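Local structure of endo-1,3-beta-glucanase (Streptomyces sioyaensis, 3DGT) at residues A[191-205]-A[208-221]. The protein probably hydrolyses internal beta-1,3 linkages of beta-glucans through this catalytic domain of glycosyl hydrolase family 16, which carries a bound magnesium ion. Numbering follows the deposited sequence.
Sequences HTYTMEWDRSVSPEA and FSVDGVTYQTVTAN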
ATOM      1  N   HIS A 191      -7.553  -6.459   9.700  1.00 10.88           N
ATOM      2  CA  HIS A 191      -8.237  -6.967   8.526  1.00 10.91           C
ATOM      3  C   HIS A 191      -7.186  -7.395   7.535  1.00 11.29           C
ATOM      4  O   HIS A 191      -6.028  -6.988   7.641  1.00 10.89           O
ATOM      5  CB  HIS A 191      -9.143  -5.889   7.926  1.00 11.56           C
ATOM      6  CG  HIS A 191     -10.353  -5.618   8.759  1.00 11.51           C
ATOM      7  ND1 HIS A 191     -10.383  -4.691   9.781  1.00 13.01           N
ATOM      8  CD2 HIS A 191     -11.574  -6.196   8.739  1.00  9.29           C
ATOM      9  CE1 HIS A 191     -11.582  -4.706  10.344  1.00  9.54           C
ATOM     10  NE2 HIS A 191     -12.324  -5.604   9.722  1.00 13.94           N
ATOM     11  N   THR A 192      -7.579  -8.240   6.590  1.00 11.56           N
ATOM     12  CA  THR A 192      -6.658  -8.770   5.590  1.00 12.37           C
ATOM     13  C   THR A 192      -6.973  -8.137   4.245  1.00 12.55           C
ATOM     14  O   THR A 192      -8.124  -8.132   3.818  1.00 14.12           O
ATOM     15  CB  THR A 192      -6.792 -10.315   5.532  1.00 12.90           C
ATOM     16  OG1 THR A 192      -6.565 -10.840   6.846  1.00 15.31           O
ATOM     17  CG2 THR A 192      -5.824 -10.946   4.586  1.00 14.75           C
ATOM     18  N   TYR A 193      -5.950  -7.590   3.594  1.00 11.49           N
ATOM     19  CA  TYR A 193      -6.088  -6.901   2.309  1.00 10.90           C
ATOM     20  C   TYR A 193      -5.258  -7.648   1.291  1.00 10.95           C
ATOM     21  O   TYR A 193      -4.060  -7.838   1.489  1.00 10.45           O
ATOM     22  CB  TYR A 193      -5.615  -5.446   2.445  1.00 10.92           C
ATOM     23  CG  TYR A 193      -6.390  -4.696   3.507  1.00 11.04           C
ATOM     24  CD1 TYR A 193      -5.972  -4.700   4.835  1.00  9.79           C
ATOM     25  CD2 TYR A 193      -7.552  -4.002   3.189  1.00 10.57           C
ATOM     26  CE1 TYR A 193      -6.696  -4.048   5.813  1.00 10.64           C
ATOM     27  CE2 TYR A 193      -8.282  -3.347   4.160  1.00 12.19           C
ATOM     28  CZ  TYR A 193      -7.841  -3.361   5.460  1.00 11.10           C
ATOM     29  OH  TYR A 193      -8.580  -2.692   6.402  1.00 12.38           O
ATOM     30  N   THR A 194      -5.897  -8.068   0.203  1.00 11.03           N
ATOM     31  CA  THR A 194      -5.282  -9.027  -0.719  1.00 11.62           C
ATOM     32  C   THR A 194      -5.461  -8.617  -2.171  1.00 11.79           C
ATOM     33  O   THR A 194      -6.530  -8.151  -2.576  1.00 11.92           O
ATOM     34  CB  THR A 194      -5.911 -10.433  -0.533  1.00 11.97           C
ATOM     35  OG1 THR A 194      -5.902 -10.777   0.856  1.00 13.03           O
ATOM     36  CG2 THR A 194      -5.148 -11.504  -1.314  1.00 12.38           C
ATOM     37  N   MET A 195      -4.396  -8.796  -2.942  1.00 11.53           N
ATOM     38  CA  MET A 195      -4.425  -8.628  -4.382  1.00 11.82           C
ATOM     39  C   MET A 195      -4.088  -9.982  -4.988  1.00 11.96           C
ATOM     40  O   MET A 195      -3.039 -10.549  -4.678  1.00 12.60           O
ATOM     41  CB  MET A 195      -3.387  -7.578  -4.782  1.00 12.05           C
ATOM     42  CG  MET A 195      -3.362  -7.173  -6.259  1.00 12.77           C
ATOM     43  SD  MET A 195      -2.674  -8.422  -7.384  1.00 13.28           S
ATOM     44  CE  MET A 195      -1.034  -8.658  -6.722  1.00 15.21           C
ATOM     45  N   GLU A 196      -4.999 -10.515  -5.809  1.00 11.85           N
ATOM     46  CA  GLU A 196      -4.702 -11.700  -6.602  1.00 12.32           C
ATOM     47  C   GLU A 196      -4.511 -11.314  -8.067  1.00 12.38           C
ATOM     48  O   GLU A 196      -5.375 -10.686  -8.681  1.00 12.56           O
ATOM     49  CB  GLU A 196      -5.773 -12.786  -6.459  1.00 12.80           C
ATOM     50  CG  GLU A 196      -5.496 -13.996  -7.359  1.00 14.70           C
ATOM     51  CD  GLU A 196      -6.543 -15.074  -7.253  1.00 17.73           C
ATOM     52  OE1 GLU A 196      -6.591 -15.764  -6.222  1.00 20.04           O
ATOM     53  OE2 GLU A 196      -7.302 -15.255  -8.217  1.00 20.95           O
ATOM     54  N   TRP A 197      -3.355 -11.697  -8.595  1.00 12.56           N
ATOM     55  CA  TRP A 197      -2.952 -11.408  -9.954  1.00 12.71           C
ATOM     56  C   TRP A 197      -3.039 -12.739 -10.689  1.00 12.73           C
ATOM     57  O   TRP A 197      -2.252 -13.663 -10.429  1.00 12.96           O
ATOM     58  CB  TRP A 197      -1.526 -10.883  -9.897  1.00 12.71           C
ATOM     59  CG  TRP A 197      -0.843 -10.454 -11.172  1.00 12.58           C
ATOM     60  CD1 TRP A 197      -1.270 -10.596 -12.470  1.00 13.75           C
ATOM     61  CD2 TRP A 197       0.455  -9.869 -11.236  1.00 13.39           C
ATOM     62  NE1 TRP A 197      -0.312 -10.092 -13.335  1.00 13.95           N
ATOM     63  CE2 TRP A 197       0.756  -9.648 -12.595  1.00 13.42           C
ATOM     64  CE3 TRP A 197       1.391  -9.490 -10.261  1.00 13.19           C
ATOM     65  CZ2 TRP A 197       1.961  -9.072 -13.004  1.00 13.37           C
ATOM     66  CZ3 TRP A 197       2.588  -8.927 -10.665  1.00 13.43           C
ATOM     67  CH2 TRP A 197       2.858  -8.715 -12.023  1.00 13.59           C
ATOM     68  N   ASP A 198      -4.026 -12.836 -11.575  1.00 12.98           N
ATOM     69  CA  ASP A 198      -4.420 -14.089 -12.209  1.00 13.72           C
ATOM     70  C   ASP A 198      -4.010 -14.106 -13.681  1.00 13.82           C
ATOM     71  O   ASP A 198      -4.633 -13.450 -14.524  1.00 14.24           O
ATOM     72  CB  ASP A 198      -5.936 -14.261 -12.056  1.00 13.86           C
ATOM     73  CG  ASP A 198      -6.432 -15.613 -12.505  1.00 15.51           C
ATOM     74  OD1 ASP A 198      -5.641 -16.366 -13.110  1.00 16.20           O
ATOM     75  OD2 ASP A 198      -7.621 -15.923 -12.249  1.00 17.71           O
ATOM     76  N   ARG A 199      -2.952 -14.850 -13.981  1.00 13.76           N
ATOM     77  CA  ARG A 199      -2.505 -15.002 -15.364  1.00 14.27           C
ATOM     78  C   ARG A 199      -2.928 -16.356 -15.929  1.00 14.24           C
ATOM     79  O   ARG A 199      -2.361 -16.819 -16.925  1.00 14.71           O
ATOM     80  CB  ARG A 199      -0.980 -14.836 -15.449  1.00 14.28           C
ATOM     81  CG  ARG A 199      -0.491 -13.451 -15.013  1.00 13.96           C
ATOM     82  CD  ARG A 199       0.998 -13.288 -15.254  1.00 14.26           C
ATOM     83  NE  ARG A 199       1.275 -13.108 -16.678  1.00 13.89           N
ATOM     84  CZ  ARG A 199       2.497 -13.092 -17.203  1.00 14.85           C
ATOM     85  NH1 ARG A 199       3.554 -13.285 -16.425  1.00 15.50           N
ATOM     86  NH2 ARG A 199       2.664 -12.903 -18.508  1.00 14.86           N
ATOM     87  N   SER A 200      -3.932 -16.980 -15.309  1.00 14.87           N
ATOM     88  CA  SER A 200      -4.387 -18.313 -15.729  1.00 15.44           C
ATOM     89  C   SER A 200      -5.547 -18.276 -16.717  1.00 15.93           C
ATOM     90  O   SER A 200      -5.954 -19.326 -17.214  1.00 16.99           O
ATOM     91  CB  SER A 200      -4.770 -19.164 -14.515  1.00 15.06           C
ATOM     92  OG  SER A 200      -6.035 -18.799 -14.002  1.00 15.94           O
ATOM     93  N   VAL A 201      -6.076 -17.080 -16.980  1.00 16.41           N
ATOM     94  CA  VAL A 201      -7.253 -16.889 -17.826  1.00 17.89           C
ATOM     95  C   VAL A 201      -7.013 -15.761 -18.813  1.00 17.46           C
ATOM     96  O   VAL A 201      -6.170 -14.890 -18.578  1.00 17.83           O
ATOM     97  CB  VAL A 201      -8.527 -16.534 -16.983  1.00 18.03           C
ATOM     98  CG1 VAL A 201      -9.028 -17.748 -16.215  1.00 19.57           C
ATOM     99  CG2 VAL A 201      -8.281 -15.349 -16.049  1.00 20.25           C
ATOM    100  N   SER A 202      -7.748 -15.785 -19.922  1.00 17.15           N
ATOM    101  CA  SER A 202      -7.795 -14.660 -20.842  1.00 16.79           C
ATOM    102  C   SER A 202      -9.218 -14.107 -20.854  1.00 16.51           C
ATOM    103  O   SER A 202     -10.162 -14.849 -21.133  1.00 17.68           O
ATOM    104  CB  SER A 202      -7.380 -15.086 -22.253  1.00 16.85           C
ATOM    105  OG  SER A 202      -7.494 -13.993 -23.153  1.00 19.10           O
ATOM    106  N   PRO A 203      -9.393 -12.808 -20.545  1.00 15.54           N
ATOM    107  CA  PRO A 203      -8.341 -11.836 -20.240  1.00 14.91           C
ATOM    108  C   PRO A 203      -7.765 -12.018 -18.837  1.00 14.41           C
ATOM    109  O   PRO A 203      -8.466 -12.465 -17.919  1.00 15.44           O
ATOM    110  CB  PRO A 203      -9.070 -10.493 -20.351  1.00 14.86           C
ATOM    111  CG  PRO A 203     -10.476 -10.803 -19.937  1.00 15.79           C
ATOM    112  CD  PRO A 203     -10.740 -12.204 -20.468  1.00 15.82           C
ATOM    113  N   GLU A 204      -6.494 -11.661 -18.688  1.00 13.67           N
ATOM    114  CA  GLU A 204      -5.841 -11.674 -17.381  1.00 13.08           C
ATOM    115  C   GLU A 204      -6.592 -10.744 -16.444  1.00 13.57           C
ATOM    116  O   GLU A 204      -7.205  -9.770 -16.886  1.00 13.01           O
ATOM    117  CB  GLU A 204      -4.374 -11.257 -17.506  1.00 13.65           C
ATOM    118  CG  GLU A 204      -3.503 -12.303 -18.191  1.00 13.27           C
ATOM    119  CD  GLU A 204      -2.021 -11.957 -18.154  1.00 14.02           C
ATOM    120  OE1 GLU A 204      -1.683 -10.769 -17.986  1.00 16.06           O
ATOM    121  OE2 GLU A 204      -1.186 -12.874 -18.315  1.00 15.88           O
ATOM    122  N   ALA A 205      -6.561 -11.060 -15.156  1.00 13.32           N
ATOM    123  CA  ALA A 205      -7.322 -10.284 -14.181  1.00 13.68           C
ATOM    124  C   ALA A 205      -6.540 -10.038 -12.914  1.00 14.00           C
ATOM    125  O   ALA A 205      -5.688 -10.835 -12.521  1.00 14.01           O
ATOM    126  CB  ALA A 205      -8.633 -10.985 -13.850  1.00 14.26           C
ATOM    127  N   PHE A 208      -8.950  -7.431  -6.149  1.00 12.74           N
ATOM    128  CA  PHE A 208      -8.669  -6.900  -4.819  1.00 11.85           C
ATOM    129  C   PHE A 208      -9.758  -7.308  -3.849  1.00 11.15           C
ATOM    130  O   PHE A 208     -10.957  -7.198  -4.164  1.00 11.64           O
ATOM    131  CB  PHE A 208      -8.604  -5.378  -4.845  1.00 12.24           C
ATOM    132  CG  PHE A 208      -7.525  -4.819  -5.737  1.00 11.97           C
ATOM    133  CD1 PHE A 208      -6.221  -4.664  -5.264  1.00 11.05           C
ATOM    134  CD2 PHE A 208      -7.816  -4.411  -7.033  1.00 13.73           C
ATOM    135  CE1 PHE A 208      -5.239  -4.118  -6.086  1.00 12.10           C
ATOM    136  CE2 PHE A 208      -6.832  -3.860  -7.855  1.00 12.83           C
ATOM    137  CZ  PHE A 208      -5.545  -3.718  -7.382  1.00 12.08           C
ATOM    138  N   SER A 209      -9.333  -7.777  -2.676  1.00 10.84           N
ATOM    139  CA  SER A 209     -10.264  -8.228  -1.642  1.00 11.71           C
ATOM    140  C   SER A 209      -9.906  -7.710  -0.257  1.00 11.66           C
ATOM    141  O   SER A 209      -8.762  -7.331   0.008  1.00 12.17           O
ATOM    142  CB  SER A 209     -10.347  -9.753  -1.629  1.00 11.87           C
ATOM    143  OG  SER A 209      -9.074 -10.344  -1.458  1.00 12.67           O
ATOM    144  N   VAL A 210     -10.912  -7.697   0.613  1.00 11.71           N
ATOM    145  CA  VAL A 210     -10.723  -7.428   2.031  1.00 11.74           C
ATOM    146  C   VAL A 210     -11.398  -8.555   2.802  1.00 11.73           C
ATOM    147  O   VAL A 210     -12.544  -8.909   2.528  1.00 11.75           O
ATOM    148  CB  VAL A 210     -11.249  -6.023   2.462  1.00 11.92           C
ATOM    149  CG1 VAL A 210     -12.738  -5.846   2.123  1.00 11.64           C
ATOM    150  CG2 VAL A 210     -11.007  -5.794   3.962  1.00 12.51           C
ATOM    151  N   ASP A 211     -10.662  -9.131   3.746  1.00 12.23           N
ATOM    152  CA  ASP A 211     -11.139 -10.277   4.534  1.00 12.35           C
ATOM    153  C   ASP A 211     -11.741 -11.364   3.644  1.00 12.58           C
ATOM    154  O   ASP A 211     -12.774 -11.961   3.970  1.00 13.18           O
ATOM    155  CB  ASP A 211     -12.147  -9.822   5.591  1.00 12.46           C
ATOM    156  CG  ASP A 211     -11.558  -8.851   6.590  1.00 12.16           C
ATOM    157  OD1 ASP A 211     -10.333  -8.899   6.844  1.00 13.19           O
ATOM    158  OD2 ASP A 211     -12.338  -8.041   7.117  1.00 12.26           O
ATOM    159  N   GLY A 212     -11.088 -11.602   2.512  1.00 13.06           N
ATOM    160  CA  GLY A 212     -11.510 -12.654   1.597  1.00 13.80           C
ATOM    161  C   GLY A 212     -12.662 -12.309   0.666  1.00 14.62           C
ATOM    162  O   GLY A 212     -13.116 -13.182  -0.091  1.00 15.94           O
ATOM    163  N   VAL A 213     -13.126 -11.052   0.688  1.00 13.97           N
ATOM    164  CA  VAL A 213     -14.284 -10.637  -0.117  1.00 14.82           C
ATOM    165  C   VAL A 213     -13.842  -9.692  -1.231  1.00 14.23           C
ATOM    166  O   VAL A 213     -13.317  -8.617  -0.970  1.00 13.78           O
ATOM    167  CB  VAL A 213     -15.376  -9.974   0.747  1.00 15.33           C
ATOM    168  CG1 VAL A 213     -16.656  -9.809  -0.079  1.00 16.21           C
ATOM    169  CG2 VAL A 213     -15.675 -10.826   1.989  1.00 17.12           C
ATOM    170  N   THR A 214     -14.069 -10.095  -2.479  1.00 13.98           N
ATOM    171  CA  THR A 214     -13.599  -9.319  -3.623  1.00 14.03           C
ATOM    172  C   THR A 214     -14.483  -8.107  -3.889  1.00 14.02           C
ATOM    173  O   THR A 214     -15.708  -8.240  -4.014  1.00 15.12           O
ATOM    174  CB  THR A 214     -13.491 -10.211  -4.872  1.00 14.18           C
ATOM    175  OG1 THR A 214     -12.533 -11.251  -4.614  1.00 15.15           O
ATOM    176  CG2 THR A 214     -13.046  -9.390  -6.091  1.00 14.38           C
ATOM    177  N   TYR A 215     -13.863  -6.926  -3.968  1.00 13.09           N
ATOM    178  CA  TYR A 215     -14.620  -5.691  -4.230  1.00 13.39           C
ATOM    179  C   TYR A 215     -14.226  -4.923  -5.481  1.00 14.00           C
ATOM    180  O   TYR A 215     -15.009  -4.105  -5.963  1.00 14.45           O
ATOM    181  CB  TYR A 215     -14.701  -4.765  -2.999  1.00 13.32           C
ATOM    182  CG  TYR A 215     -13.397  -4.219  -2.445  1.00 12.03           C
ATOM    183  CD1 TYR A 215     -12.546  -5.014  -1.685  1.00 12.60           C
ATOM    184  CD2 TYR A 215     -13.058  -2.873  -2.618  1.00 12.42           C
ATOM    185  CE1 TYR A 215     -11.369  -4.498  -1.164  1.00 10.66           C
ATOM    186  CE2 TYR A 215     -11.893  -2.352  -2.089  1.00 11.83           C
ATOM    187  CZ  TYR A 215     -11.053  -3.170  -1.360  1.00 11.94           C
ATOM    188  OH  TYR A 215      -9.880  -2.665  -0.821  1.00 13.08           O
ATOM    189  N   GLN A 216     -13.042  -5.201  -6.018  1.00 13.67           N
ATOM    190  CA  GLN A 216     -12.616  -4.614  -7.281  1.00 14.21           C
ATOM    191  C   GLN A 216     -11.895  -5.645  -8.121  1.00 14.83           C
ATOM    192  O   GLN A 216     -11.008  -6.346  -7.633  1.00 15.14           O
ATOM    193  CB  GLN A 216     -11.713  -3.394  -7.053  1.00 14.54           C
ATOM    194  CG  GLN A 216     -11.156  -2.777  -8.355  1.00 15.31           C
ATOM    195  CD  GLN A 216     -12.233  -2.104  -9.203  1.00 16.78           C
ATOM    196  OE1 GLN A 216     -13.015  -1.296  -8.699  1.00 19.14           O
ATOM    197  NE2 GLN A 216     -12.279  -2.435 -10.495  1.00 16.37           N
ATOM    198  N   THR A 217     -12.301  -5.738  -9.383  1.00 15.51           N
ATOM    199  CA  THR A 217     -11.599  -6.558 -10.358  1.00 16.20           C
ATOM    200  C   THR A 217     -11.221  -5.683 -11.546  1.00 15.90           C
ATOM    201  O   THR A 217     -11.993  -4.815 -11.976  1.00 16.65           O
ATOM    202  CB  THR A 217     -12.448  -7.753 -10.832  1.00 16.49           C
ATOM    203  OG1 THR A 217     -13.017  -8.429  -9.703  1.00 18.83           O
ATOM    204  CG2 THR A 217     -11.592  -8.757 -11.613  1.00 18.28           C
ATOM    205  N   VAL A 218     -10.017  -5.914 -12.054  1.00 15.03           N
ATOM    206  CA  VAL A 218      -9.517  -5.226 -13.239  1.00 14.73           C
ATOM    207  C   VAL A 218      -9.142  -6.321 -14.227  1.00 14.47           C
ATOM    208  O   VAL A 218      -8.520  -7.307 -13.853  1.00 14.74           O
ATOM    209  CB  VAL A 218      -8.284  -4.339 -12.907  1.00 14.86           C
ATOM    210  CG1 VAL A 218      -7.830  -3.541 -14.130  1.00 16.33           C
ATOM    211  CG2 VAL A 218      -8.598  -3.387 -11.746  1.00 16.16           C
ATOM    212  N   THR A 219      -9.543  -6.172 -15.487  1.00 14.04           N
ATOM    213  CA  THR A 219      -9.158  -7.148 -16.511  1.00 14.01           C
ATOM    214  C   THR A 219      -8.359  -6.488 -17.619  1.00 14.23           C
ATOM    215  O   THR A 219      -8.508  -5.296 -17.885  1.00 14.23           O
ATOM    216  CB  THR A 219     -10.369  -7.884 -17.112  1.00 14.00           C
ATOM    217  OG1 THR A 219     -11.238  -6.936 -17.735  1.00 13.93           O
ATOM    218  CG2 THR A 219     -11.145  -8.643 -16.045  1.00 13.62           C
ATOM    219  N   ALA A 220      -7.518  -7.289 -18.272  1.00 14.48           N
ATOM    220  CA  ALA A 220      -6.582  -6.791 -19.279  1.00 15.18           C
ATOM    221  C   ALA A 220      -7.272  -6.096 -20.435  1.00 15.67           C
ATOM    222  O   ALA A 220      -6.700  -5.183 -21.030  1.00 16.98           O
ATOM    223  CB  ALA A 220      -5.719  -7.918 -19.797  1.00 15.01           C
ATOM    224  N   ASN A 221      -8.492  -6.518 -20.757  1.00 15.75           N
ATOM    225  CA  ASN A 221      -9.188  -5.974 -21.910  1.00 16.41           C
ATOM    226  C   ASN A 221      -9.775  -4.583 -21.649  1.00 16.33           C
ATOM    227  O   ASN A 221     -10.387  -3.988 -22.553  1.00 17.21           O
ATOM    228  CB  ASN A 221     -10.262  -6.949 -22.398  1.00 16.75           C
ATOM    229  CG  ASN A 221     -11.294  -7.246 -21.342  1.00 16.24           C
ATOM    230  OD1 ASN A 221     -10.960  -7.600 -20.208  1.00 16.76           O
ATOM    231  ND2 ASN A 221     -12.556  -7.107 -21.702  1.00 17.48           N
TER
HETATM  232  O   HOH W   1      -8.527 -10.402   1.876  1.00 16.54           O
HETATM  233  O   HOH W   2      -8.045 -10.877  -3.892  1.00 14.94           O
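Strand 191-198 runs antiparallel to 208-210, the end of strand 205-210, their N-to-C directions 162° apart, and the second strand turns back at Val210-Val213 into strand 213-219. The result is a three-stranded meander of two consecutive hairpins in the beta-sandwich (jelly-roll) fold of family 16. Thr194 and Ser209 form a hydrogen-bonded pair, with Thr194 N to Ser209 O at 3.0 Å and Ser209 N to Thr194 O at 2.8 Å; Tyr193-Val210 and Met195-Phe208 are the non-hydrogen-bonded pairs on either side. The type I' turn suits Asp211 and Gly212, both at positive phi, and at Phe208 a classic bulge sets Tyr215 and Gln216 opposite one residue.

One face of the pairing is apolar. Met195 CG, anti to its own backbone N (chi1 -175°), lies 3.6 Å from Phe208 CE1, while the bent thioether end leads away. Tyr193 and Val210 run side by side, CE2 to CG2 3.7 Å, and Phe208 also touches Ala157 of strand 155-160. All four are buried, and their large apolar surfaces suit this face, turned to strand 155-160.

The opposite face bears short polar side chains. Ser209 OG packs 3.3 Å from Thr194 CB and bonds a water, whereas Thr194 OG1 bonds Glu103 and takes a hydrogen from another water, which also donates to Thr192 O and accepts from Gly212 N.

At the open end of the second hairpin Ala205 pairs with Thr219, and Ala220 N donates to Glu204 O. Pro203, after a cis peptide bond, sets its ring beside Asn221, whose OD1 accepts from Thr219 OG1. At the turn end, Asp211 bonds Thr192 twice: its backbone N donates to Thr192 O, and its carboxylate turns back to take Thr192 N on OD1 at 2.8 Å, in a nearly straight bond (169°).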